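Local coordinates for protein potential RNA-dependent RNA polymerase (Human picobirnavirus, PDB 5I62) that catalyses template-directed RNA synthesis as a viral RNA-dependent RNA polymerase, serving both transcription and replication of the double-stranded RNA genome, at residues Tyr34-Tyr39 and Thr444-Ser449; Val56-Gln61 and His457-Glu462; Ile450-Lys455 and Trp524-Ala529. All blocks are in the same frame, centred on the assembly; numbering follows the deposited sequence.

How the interactions relate
Interaction 3 lies on the same side of the chain's centre as the other two, around the C-terminal helices that probably form the polymerase thumb. Interactions 1 and 3 share helix 441-451, have centres about 14 Å apart and touch where Trp524 packs on Leu448 and Ser449. Interaction 2 uses the start of the next helix, 460-469; its centre is about 16 Å from that of interaction 3, and Lys460 reaches Lys455 and Trp525. Interactions 1 and 2, about 23 Å apart between centres, each bring an N-terminal segment across some 400 residues, with their segments alternating along the chain. Interaction 3 follows interaction 1 in sequence and adds the C-terminal helix 525-532 to the same bundle.

Interaction 1: Tyr34-Tyr39 and Thr444-Ser449; sequences YRTPFY and TLRYLS
Thr36, Pro37 and Phe38 gather round the phenol end of Tyr447, while the methyl of Thr36 also reaches Arg446. Here the N-terminal segment around strand 34-35, which pairs with strand 428-429, packs on helix 441-451 of the presumed thumb. The preceding Arg35 does not touch that helix but shapes the turn that does: its NH1 and NH2 both donate to Phe38 O, each at 2.8 Å, and that oxygen lies close to the guanidinium plane. At Thr36 the two branches divide the work. CG2 comes 3.8 Å from Arg446 NH1, at an oblique approach to the guanidinium, whereas OG1 stands at the edge of the Tyr447 ring, near its plane. The same OG1 accepts from Phe38 N (3.2 Å, N-H...O 155°), which defines an ST turn, and is bonded to Leu426 O of helix 419-427. Pro37 adds its CD, 3.7 Å from Tyr447 OH.

Phe38 completes the contacts round the phenol. With CG anti to the backbone N (chi1 -175°), its ring is carried beside that of Tyr447; the planes are inclined at 58° with centroids 5.8 Å apart, an oblique aromatic pair. Phe38 CB meets Tyr447 OH at 3.5 Å. Leu423 and Leu426 of helix 419-427 also touch the Phe38 side chain, and Arg446 NH2 bonds to Arg425 O and Met428 O, so both partners lean on the same neighbouring structure.

Although Phe38 N is near Tyr447 OH, the angle is poor for a hydrogen bond, and that N-H is already used by Thr36. The two segments therefore associate through van der Waals packing round a tyrosine tip, with the polar bonds spent on holding the turn in shape and joining it to helix 419-427 and strand 428-429.

Interaction 2: Val56-Gln61 and His457-Glu462; sequences VSIDTQ and HPLKEE
The imidazole of His457 meets Ile58 obliquely, CD1 of the isoleucine standing 4.5 Å from CE1. The edge of the ring is taken by a polar partner from its own segment: Leu459 N donates to His457 ND1 at 3.0 Å, with an N-H...N angle of 164° and the donor only 6° out of the ring plane. At the other ring nitrogen, NE2 is hydrogen-bonded to Glu69 OE2 of helix 63-73. Bonds at both ring nitrogens probably restrict its rotation.

Beside the ring, Ile58 supplies the main apolar surface. Its CG1 lies between the backbone N and the carbonyl carbon (chi1 66°), which sends the CD1 arm to the histidine and leaves CG2 for the other two partners. That methyl is 4.0 Å from Pro458 CG and 3.7 Å from Leu459 CD1; it touches both, in directions roughly at right angles, as a methyl set in the corner they form. Leu459 CD1 also touches Ser57 OG at 3.8 Å; the hydroxyl itself is bonded to Lys54 O and offers the leucine only contact. Leu65 and Met66 of helix 63-73 touch Ile58 as well, while Trp51 and Leu55 of helix 44-55 border Leu459.

His457 to Lys460 form a type I turn, closed by Lys460 N to His457 O at 3.2 Å, and Leu459 occupies the N-cap position of helix 460-469. The contact thus packs the loop between helices 44-55 and 63-73 on the turn leading into helix 460-469, away from any annotated site. Because ND1 accepts a backbone N-H, the imidazole is probably the neutral form protonated at NE2, where Glu69 would favour that proton. Between the segments themselves the attraction is apolar, with no hydrogen bond crossing the interface.

Interaction 3: Ile450-Lys455 and Trp524-Ala529; sequences IIENVK and WWVVQA
Glu452 is the projection that fits against the first turn of helix 525-532, beside Trp524 and Val526. Its chain leaves with CG anti to the backbone N and then folds at chi2 (55°), turning the carboxylate into the helix end. There OE1 accepts from Val526 N at 2.8 Å and OE2 from Trp525 N at 2.9 Å. Both donors approach on the syn side, though 18° and 25° out of the carboxylate plane.

On the way in, the glutamate slides under an indole: CG sits over one face of Trp524, 4.0 Å from the centroid of the five-membered ring, a CH-pi contact, and the carboxylate runs almost parallel to that ring. Val526 CG1 also comes 3.3 Å from Glu452 OE1. The second indole, Trp525, is a broad plate slotted between two bumps, Lys455 CA over one face and Ala529 CB of its own helix over the opposite one, both displaced toward the rim of the ring. Its CZ3 corner points at Ile451 CG2, 4.0 Å away, and that methyl also nests against Val526 CG2 at 3.7 Å. Val454 CG2 brushes the same CZ3 from an oblique direction.

Outside the pair, Lys460 makes a cation-pi contact with Trp525, and Leu464 of helix 460-469 covers Val526 and Ala529. Lys455 NZ pairs with Glu238; its salt bridge to Glu452 OE2 is long.

The helix dipole would probably favour an ionised Glu452, since the carboxylate receives two N-H groups of the first turn. An acidic side chain remote in sequence binding the amino end of a helix, with Trp524 at the N-cap position, is how helix 525-532 is docked on the presumed thumb bundle through segment 450-455.

Interaction 1: Tyr34-Tyr39 and Thr444-Ser449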
loop_
_atom_site.group_PDB
_atom_site.type_symbol
_atom_site.label_atom_id
_atom_site.label_comp_id
_atom_site.label_asym_id
_atom_site.label_seq_id
_atom_site.Cartn_x
_atom_site.Cartn_y
_atom_site.Cartn_z
ATOM N N TYR A 34 8.657 -15.677 -13.052
ATOM C CA TYR A 34 9.322 -16.391 -11.965
ATOM C C TYR A 34 8.317 -17.285 -11.250
ATOM O O TYR A 34 7.386 -16.802 -10.597
ATOM C CB TYR A 34 9.977 -15.419 -10.983
ATOM C CG TYR A 34 11.108 -14.645 -11.608
ATOM C CD1 TYR A 34 11.880 -15.216 -12.610
ATOM C CD2 TYR A 34 11.412 -13.357 -11.196
ATOM C CE1 TYR A 34 12.913 -14.524 -13.199
ATOM C CE2 TYR A 34 12.442 -12.656 -11.777
ATOM C CZ TYR A 34 13.196 -13.249 -12.776
ATOM O OH TYR A 34 14.230 -12.554 -13.361
ATOM N N ARG A 35 8.522 -18.587 -11.360
ATOM C CA ARG A 35 7.689 -19.588 -10.716
ATOM C C ARG A 35 8.454 -20.142 -9.518
ATOM O O ARG A 35 9.657 -20.408 -9.618
ATOM C CB ARG A 35 7.356 -20.670 -11.738
ATOM C CG ARG A 35 6.524 -21.807 -11.285
ATOM C CD ARG A 35 5.013 -21.577 -11.360
ATOM N NE ARG A 35 4.441 -22.899 -11.162
ATOM C CZ ARG A 35 4.393 -23.524 -9.987
ATOM N NH1 ARG A 35 4.805 -22.909 -8.872
ATOM N NH2 ARG A 35 3.907 -24.757 -9.924
ATOM N N THR A 36 7.782 -20.259 -8.373
ATOM C CA THR A 36 8.397 -20.806 -7.164
ATOM C C THR A 36 8.453 -22.332 -7.279
ATOM O O THR A 36 7.892 -22.926 -8.200
ATOM C CB THR A 36 7.604 -20.387 -5.919
ATOM O OG1 THR A 36 6.354 -21.081 -5.918
ATOM C CG2 THR A 36 7.362 -18.868 -5.860
ATOM N N PRO A 37 9.116 -23.017 -6.338
ATOM C CA PRO A 37 9.075 -24.493 -6.335
ATOM C C PRO A 37 7.745 -25.087 -5.888
ATOM O O PRO A 37 7.604 -26.312 -5.879
ATOM C CB PRO A 37 10.193 -24.883 -5.350
ATOM C CG PRO A 37 10.956 -23.634 -5.060
ATOM C CD PRO A 37 10.039 -22.490 -5.315
ATOM N N PHE A 38 6.772 -24.262 -5.519
ATOM C CA PHE A 38 5.476 -24.749 -5.059
ATOM C C PHE A 38 4.801 -25.595 -6.137
ATOM O O PHE A 38 4.571 -25.119 -7.250
ATOM C CB PHE A 38 4.611 -23.544 -4.686
ATOM C CG PHE A 38 3.283 -23.887 -4.076
ATOM C CD1 PHE A 38 3.208 -24.527 -2.845
ATOM C CD2 PHE A 38 2.105 -23.505 -4.703
ATOM C CE1 PHE A 38 1.971 -24.823 -2.274
ATOM C CE2 PHE A 38 0.872 -23.793 -4.139
ATOM C CZ PHE A 38 0.808 -24.450 -2.914
ATOM N N TYR A 39 4.473 -26.843 -5.799
ATOM C CA TYR A 39 3.892 -27.792 -6.753
ATOM C C TYR A 39 4.684 -27.823 -8.065
ATOM O O TYR A 39 4.129 -27.795 -9.165
ATOM C CB TYR A 39 2.413 -27.497 -7.006
ATOM C CG TYR A 39 1.510 -28.128 -5.972
ATOM C CD1 TYR A 39 1.392 -29.505 -5.893
ATOM C CD2 TYR A 39 0.759 -27.350 -5.096
ATOM C CE1 TYR A 39 0.574 -30.101 -4.961
ATOM C CE2 TYR A 39 -0.070 -27.936 -4.153
ATOM C CZ TYR A 39 -0.153 -29.314 -4.090
ATOM O OH TYR A 39 -0.966 -29.924 -3.163
ATOM N N THR A 444 10.239 -20.535 2.495
ATOM C CA THR A 444 9.220 -20.997 3.428
ATOM C C THR A 444 8.625 -19.847 4.231
ATOM O O THR A 444 7.418 -19.834 4.503
ATOM C CB THR A 444 9.805 -22.050 4.372
ATOM O OG1 THR A 444 10.319 -23.143 3.605
ATOM C CG2 THR A 444 8.736 -22.564 5.326
ATOM N N LEU A 445 9.458 -18.892 4.648
ATOM C CA LEU A 445 8.931 -17.734 5.360
ATOM C C LEU A 445 7.939 -16.970 4.490
ATOM O O LEU A 445 6.908 -16.508 4.981
ATOM C CB LEU A 445 10.070 -16.822 5.808
ATOM C CG LEU A 445 10.931 -17.411 6.934
ATOM C CD1 LEU A 445 12.151 -16.570 7.142
ATOM C CD2 LEU A 445 10.121 -17.485 8.227
ATOM N N ARG A 446 8.240 -16.826 3.193
ATOM C CA ARG A 446 7.298 -16.163 2.297
ATOM C C ARG A 446 5.992 -16.947 2.200
ATOM O O ARG A 446 4.908 -16.360 2.304
ATOM C CB ARG A 446 7.920 -15.963 0.915
ATOM C CG ARG A 446 7.001 -15.253 -0.099
ATOM C CD ARG A 446 7.701 -15.088 -1.463
ATOM N NE ARG A 446 6.781 -14.543 -2.463
ATOM C CZ ARG A 446 5.977 -15.280 -3.223
ATOM N NH1 ARG A 446 5.982 -16.604 -3.114
ATOM N NH2 ARG A 446 5.152 -14.690 -4.079
ATOM N N TYR A 447 6.077 -18.274 2.019
ATOM C CA TYR A 447 4.875 -19.113 1.993
ATOM C C TYR A 447 3.997 -18.864 3.214
ATOM O O TYR A 447 2.771 -18.734 3.099
ATOM C CB TYR A 447 5.235 -20.593 1.959
ATOM C CG TYR A 447 5.825 -21.152 0.690
ATOM C CD1 TYR A 447 5.698 -20.497 -0.532
ATOM C CD2 TYR A 447 6.511 -22.367 0.723
ATOM C CE1 TYR A 447 6.237 -21.044 -1.685
ATOM C CE2 TYR A 447 7.046 -22.918 -0.408
ATOM C CZ TYR A 447 6.919 -22.255 -1.611
ATOM O OH TYR A 447 7.470 -22.823 -2.738
ATOM N N LEU A 448 4.608 -18.859 4.406
ATOM C CA LEU A 448 3.826 -18.712 5.636
ATOM C C LEU A 448 3.147 -17.353 5.697
ATOM O O LEU A 448 1.992 -17.246 6.117
ATOM C CB LEU A 448 4.718 -18.902 6.862
ATOM C CG LEU A 448 5.395 -20.271 6.977
ATOM C CD1 LEU A 448 6.296 -20.323 8.211
ATOM C CD2 LEU A 448 4.357 -21.368 7.023
ATOM N N SER A 449 3.861 -16.298 5.306
ATOM C CA SER A 449 3.261 -14.972 5.335
ATOM C C SER A 449 2.068 -14.877 4.391
ATOM O O SER A 449 1.103 -14.163 4.683
ATOM C CB SER A 449 4.313 -13.919 5.012
ATOM O OG SER A 449 4.697 -14.002 3.651
#

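Interaction 2: Val56-Gln61 and His457-Glu462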
loop_
_atom_site.group_PDB
_atom_site.type_symbol
_atom_site.label_atom_id
_atom_site.label_comp_id
_atom_site.label_asym_id
_atom_site.label_seq_id
_atom_site.Cartn_x
_atom_site.Cartn_y
_atom_site.Cartn_z
ATOM N N VAL A 56 -15.196 -25.158 -3.953
ATOM C CA VAL A 56 -16.549 -25.034 -4.466
ATOM C C VAL A 56 -17.584 -25.530 -3.463
ATOM O O VAL A 56 -18.757 -25.158 -3.550
ATOM C CB VAL A 56 -16.627 -25.784 -5.806
ATOM C CG1 VAL A 56 -16.864 -27.274 -5.576
ATOM C CG2 VAL A 56 -17.673 -25.174 -6.713
ATOM N N SER A 57 -17.163 -26.335 -2.485
ATOM C CA SER A 57 -18.047 -26.833 -1.442
ATOM C C SER A 57 -18.672 -25.727 -0.589
ATOM O O SER A 57 -19.672 -25.982 0.095
ATOM C CB SER A 57 -17.270 -27.812 -0.563
ATOM O OG SER A 57 -16.361 -27.128 0.284
ATOM N N ILE A 58 -18.108 -24.516 -0.587
ATOM C CA ILE A 58 -18.701 -23.436 0.206
ATOM C C ILE A 58 -19.772 -22.657 -0.542
ATOM O O ILE A 58 -20.400 -21.774 0.054
ATOM C CB ILE A 58 -17.659 -22.403 0.681
ATOM C CG1 ILE A 58 -17.083 -21.673 -0.531
ATOM C CG2 ILE A 58 -16.570 -23.063 1.492
ATOM C CD1 ILE A 58 -16.135 -20.539 -0.229
ATOM N N ASP A 59 -19.985 -22.944 -1.834
ATOM C CA ASP A 59 -20.880 -22.117 -2.636
ATOM C C ASP A 59 -22.303 -22.134 -2.105
ATOM O O ASP A 59 -23.044 -21.155 -2.279
ATOM C CB ASP A 59 -20.900 -22.569 -4.094
ATOM C CG ASP A 59 -21.543 -21.538 -5.004
ATOM O OD1 ASP A 59 -21.350 -20.333 -4.750
ATOM O OD2 ASP A 59 -22.268 -21.916 -5.953
ATOM N N THR A 60 -22.717 -23.239 -1.491
ATOM C CA THR A 60 -24.097 -23.307 -1.036
ATOM C C THR A 60 -24.328 -22.405 0.171
ATOM O O THR A 60 -25.287 -21.633 0.194
ATOM C CB THR A 60 -24.487 -24.752 -0.744
ATOM O OG1 THR A 60 -24.607 -25.445 -1.988
ATOM C CG2 THR A 60 -25.825 -24.799 -0.024
ATOM N N GLN A 61 -23.439 -22.439 1.157
ATOM C CA GLN A 61 -23.709 -21.630 2.333
ATOM C C GLN A 61 -23.176 -20.201 2.183
ATOM O O GLN A 61 -23.732 -19.258 2.758
ATOM C CB GLN A 61 -23.127 -22.311 3.560
ATOM C CG GLN A 61 -23.237 -21.455 4.804
ATOM C CD GLN A 61 -22.655 -22.153 5.988
ATOM O OE1 GLN A 61 -23.000 -21.852 7.138
ATOM N NE2 GLN A 61 -21.756 -23.087 5.734
ATOM N N HIS A 457 -10.591 -18.213 6.791
ATOM C CA HIS A 457 -11.337 -18.827 5.711
ATOM C C HIS A 457 -12.029 -20.079 6.233
ATOM O O HIS A 457 -11.450 -20.818 7.036
ATOM C CB HIS A 457 -10.379 -19.172 4.570
ATOM C CG HIS A 457 -11.030 -19.453 3.251
ATOM N ND1 HIS A 457 -11.669 -20.640 2.971
ATOM C CD2 HIS A 457 -11.100 -18.713 2.119
ATOM C CE1 HIS A 457 -12.118 -20.614 1.729
ATOM N NE2 HIS A 457 -11.784 -19.455 1.190
ATOM N N PRO A 458 -13.256 -20.351 5.804
ATOM C CA PRO A 458 -13.940 -21.569 6.271
ATOM C C PRO A 458 -13.173 -22.850 5.972
ATOM O O PRO A 458 -13.310 -23.828 6.716
ATOM C CB PRO A 458 -15.284 -21.526 5.530
ATOM C CG PRO A 458 -15.057 -20.629 4.350
ATOM C CD PRO A 458 -14.067 -19.585 4.841
ATOM N N LEU A 459 -12.351 -22.865 4.918
ATOM C CA LEU A 459 -11.630 -24.062 4.489
ATOM C C LEU A 459 -10.133 -23.964 4.760
ATOM O O LEU A 459 -9.329 -24.583 4.060
ATOM C CB LEU A 459 -11.868 -24.327 3.007
ATOM C CG LEU A 459 -13.299 -24.667 2.601
ATOM C CD1 LEU A 459 -13.347 -24.898 1.103
ATOM C CD2 LEU A 459 -13.798 -25.886 3.357
ATOM N N LYS A 460 -9.740 -23.197 5.775
ATOM C CA LYS A 460 -8.322 -22.931 5.970
ATOM C C LYS A 460 -7.551 -24.208 6.292
ATOM O O LYS A 460 -6.386 -24.344 5.907
ATOM C CB LYS A 460 -8.127 -21.901 7.063
ATOM C CG LYS A 460 -8.693 -22.333 8.387
ATOM C CD LYS A 460 -8.549 -21.231 9.396
ATOM C CE LYS A 460 -9.225 -21.604 10.705
ATOM N NZ LYS A 460 -8.557 -20.930 11.841
ATOM N N GLU A 461 -8.177 -25.153 7.004
ATOM C CA GLU A 461 -7.458 -26.373 7.366
ATOM C C GLU A 461 -7.232 -27.254 6.148
ATOM O O GLU A 461 -6.147 -27.828 5.982
ATOM C CB GLU A 461 -8.212 -27.155 8.445
ATOM C CG GLU A 461 -8.424 -26.401 9.737
ATOM C CD GLU A 461 -7.126 -26.154 10.511
ATOM O OE1 GLU A 461 -6.051 -26.671 10.113
ATOM O OE2 GLU A 461 -7.179 -25.418 11.523
ATOM N N GLU A 462 -8.260 -27.399 5.303
ATOM C CA GLU A 462 -8.084 -28.102 4.041
ATOM C C GLU A 462 -7.071 -27.381 3.170
ATOM O O GLU A 462 -6.228 -28.015 2.523
ATOM C CB GLU A 462 -9.415 -28.231 3.307
ATOM C CG GLU A 462 -10.441 -29.120 4.006
ATOM C CD GLU A 462 -11.230 -28.401 5.100
ATOM O OE1 GLU A 462 -10.855 -27.273 5.500
ATOM O OE2 GLU A 462 -12.239 -28.972 5.569
#

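Interaction 3: Ile450-Lys455 and Trp524-Ala529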
loop_
_atom_site.group_PDB
_atom_site.type_symbol
_atom_site.label_atom_id
_atom_site.label_comp_id
_atom_site.label_asym_id
_atom_site.label_seq_id
_atom_site.Cartn_x
_atom_site.Cartn_y
_atom_site.Cartn_z
ATOM N N ILE A 450 2.107 -15.593 3.262
ATOM C CA ILE A 450 0.956 -15.610 2.362
ATOM C C ILE A 450 -0.185 -16.397 2.985
ATOM O O ILE A 450 -1.325 -15.924 3.050
ATOM C CB ILE A 450 1.342 -16.192 0.988
ATOM C CG1 ILE A 450 2.319 -15.263 0.259
ATOM C CG2 ILE A 450 0.087 -16.446 0.146
ATOM C CD1 ILE A 450 3.075 -15.946 -0.888
ATOM N N ILE A 451 0.109 -17.615 3.448
ATOM C CA ILE A 451 -0.938 -18.503 3.949
ATOM C C ILE A 451 -1.595 -17.917 5.192
ATOM O O ILE A 451 -2.801 -18.083 5.405
ATOM C CB ILE A 451 -0.369 -19.915 4.209
ATOM C CG1 ILE A 451 -0.006 -20.590 2.884
ATOM C CG2 ILE A 451 -1.365 -20.778 5.012
ATOM C CD1 ILE A 451 0.987 -21.773 3.003
ATOM N N GLU A 452 -0.827 -17.189 6.011
ATOM C CA GLU A 452 -1.386 -16.621 7.237
ATOM C C GLU A 452 -2.616 -15.759 6.949
ATOM O O GLU A 452 -3.515 -15.659 7.788
ATOM C CB GLU A 452 -0.309 -15.821 7.982
ATOM C CG GLU A 452 -0.738 -15.185 9.329
ATOM C CD GLU A 452 -1.321 -16.180 10.341
ATOM O OE1 GLU A 452 -1.272 -17.409 10.100
ATOM O OE2 GLU A 452 -1.822 -15.723 11.402
ATOM N N ASN A 453 -2.692 -15.179 5.750
ATOM C CA ASN A 453 -3.822 -14.330 5.387
ATOM C C ASN A 453 -5.156 -15.067 5.428
ATOM O O ASN A 453 -6.187 -14.443 5.701
ATOM C CB ASN A 453 -3.595 -13.737 4.002
ATOM C CG ASN A 453 -2.472 -12.744 3.985
ATOM O OD1 ASN A 453 -2.457 -11.809 4.783
ATOM N ND2 ASN A 453 -1.515 -12.945 3.096
ATOM N N VAL A 454 -5.175 -16.379 5.167
ATOM C CA VAL A 454 -6.446 -17.099 5.067
ATOM C C VAL A 454 -6.864 -17.684 6.414
ATOM O O VAL A 454 -7.688 -18.599 6.475
ATOM C CB VAL A 454 -6.393 -18.188 3.978
ATOM C CG1 VAL A 454 -5.879 -17.603 2.659
ATOM C CG2 VAL A 454 -5.504 -19.365 4.421
ATOM N N LYS A 455 -6.350 -17.117 7.503
ATOM C CA LYS A 455 -6.572 -17.658 8.846
ATOM C C LYS A 455 -8.036 -17.652 9.296
ATOM O O LYS A 455 -8.335 -18.251 10.334
ATOM C CB LYS A 455 -5.750 -16.879 9.862
ATOM C CG LYS A 455 -6.272 -15.454 10.039
ATOM C CD LYS A 455 -5.222 -14.530 10.619
ATOM C CE LYS A 455 -5.461 -14.288 12.091
ATOM N NZ LYS A 455 -4.370 -13.481 12.694
ATOM N N TRP A 524 1.416 -16.589 14.792
ATOM C CA TRP A 524 0.557 -16.770 13.623
ATOM C C TRP A 524 -0.247 -18.063 13.722
ATOM O O TRP A 524 0.238 -19.083 14.226
ATOM C CB TRP A 524 1.382 -16.774 12.332
ATOM C CG TRP A 524 1.946 -15.447 11.931
ATOM C CD1 TRP A 524 1.800 -14.255 12.582
ATOM C CD2 TRP A 524 2.744 -15.176 10.771
ATOM N NE1 TRP A 524 2.462 -13.261 11.902
ATOM C CE2 TRP A 524 3.050 -13.800 10.787
ATOM C CE3 TRP A 524 3.230 -15.964 9.723
ATOM C CZ2 TRP A 524 3.819 -13.198 9.800
ATOM C CZ3 TRP A 524 3.992 -15.367 8.746
ATOM C CH2 TRP A 524 4.282 -13.995 8.790
ATOM N N TRP A 525 -1.482 -18.014 13.213
ATOM C CA TRP A 525 -2.317 -19.206 13.135
ATOM C C TRP A 525 -1.632 -20.333 12.364
ATOM O O TRP A 525 -1.686 -21.503 12.769
ATOM C CB TRP A 525 -3.659 -18.875 12.474
ATOM C CG TRP A 525 -4.299 -20.101 11.907
ATOM C CD1 TRP A 525 -4.988 -21.056 12.593
ATOM C CD2 TRP A 525 -4.259 -20.544 10.537
ATOM N NE1 TRP A 525 -5.394 -22.057 11.738
ATOM C CE2 TRP A 525 -4.958 -21.768 10.473
ATOM C CE3 TRP A 525 -3.705 -20.019 9.362
ATOM C CZ2 TRP A 525 -5.121 -22.475 9.286
ATOM C CZ3 TRP A 525 -3.865 -20.727 8.182
ATOM C CH2 TRP A 525 -4.569 -21.939 8.153
ATOM N N VAL A 526 -1.005 -20.006 11.227
ATOM C CA VAL A 526 -0.447 -21.055 10.379
ATOM C C VAL A 526 0.683 -21.778 11.103
ATOM O O VAL A 526 0.872 -22.989 10.928
ATOM C CB VAL A 526 0.020 -20.480 9.020
ATOM C CG1 VAL A 526 1.153 -19.470 9.212
ATOM C CG2 VAL A 526 0.479 -21.606 8.080
ATOM N N VAL A 527 1.439 -21.055 11.932
ATOM C CA VAL A 527 2.486 -21.682 12.733
ATOM C C VAL A 527 1.871 -22.639 13.746
ATOM O O VAL A 527 2.330 -23.777 13.914
ATOM C CB VAL A 527 3.351 -20.606 13.418
ATOM C CG1 VAL A 527 4.351 -21.248 14.367
ATOM C CG2 VAL A 527 4.080 -19.753 12.371
ATOM N N GLN A 528 0.806 -22.197 14.423
ATOM C CA GLN A 528 0.105 -23.072 15.356
ATOM C C GLN A 528 -0.492 -24.276 14.638
ATOM O O GLN A 528 -0.445 -25.403 15.150
ATOM C CB GLN A 528 -0.984 -22.296 16.093
ATOM C CG GLN A 528 -1.745 -23.146 17.107
ATOM C CD GLN A 528 -3.059 -22.519 17.549
ATOM O OE1 GLN A 528 -3.457 -21.462 17.059
ATOM N NE2 GLN A 528 -3.733 -23.171 18.500
ATOM N N ALA A 529 -1.060 -24.059 13.450
ATOM C CA ALA A 529 -1.673 -25.165 12.720
ATOM C C ALA A 529 -0.629 -26.186 12.271
ATOM O O ALA A 529 -0.863 -27.400 12.337
ATOM C CB ALA A 529 -2.463 -24.627 11.528
#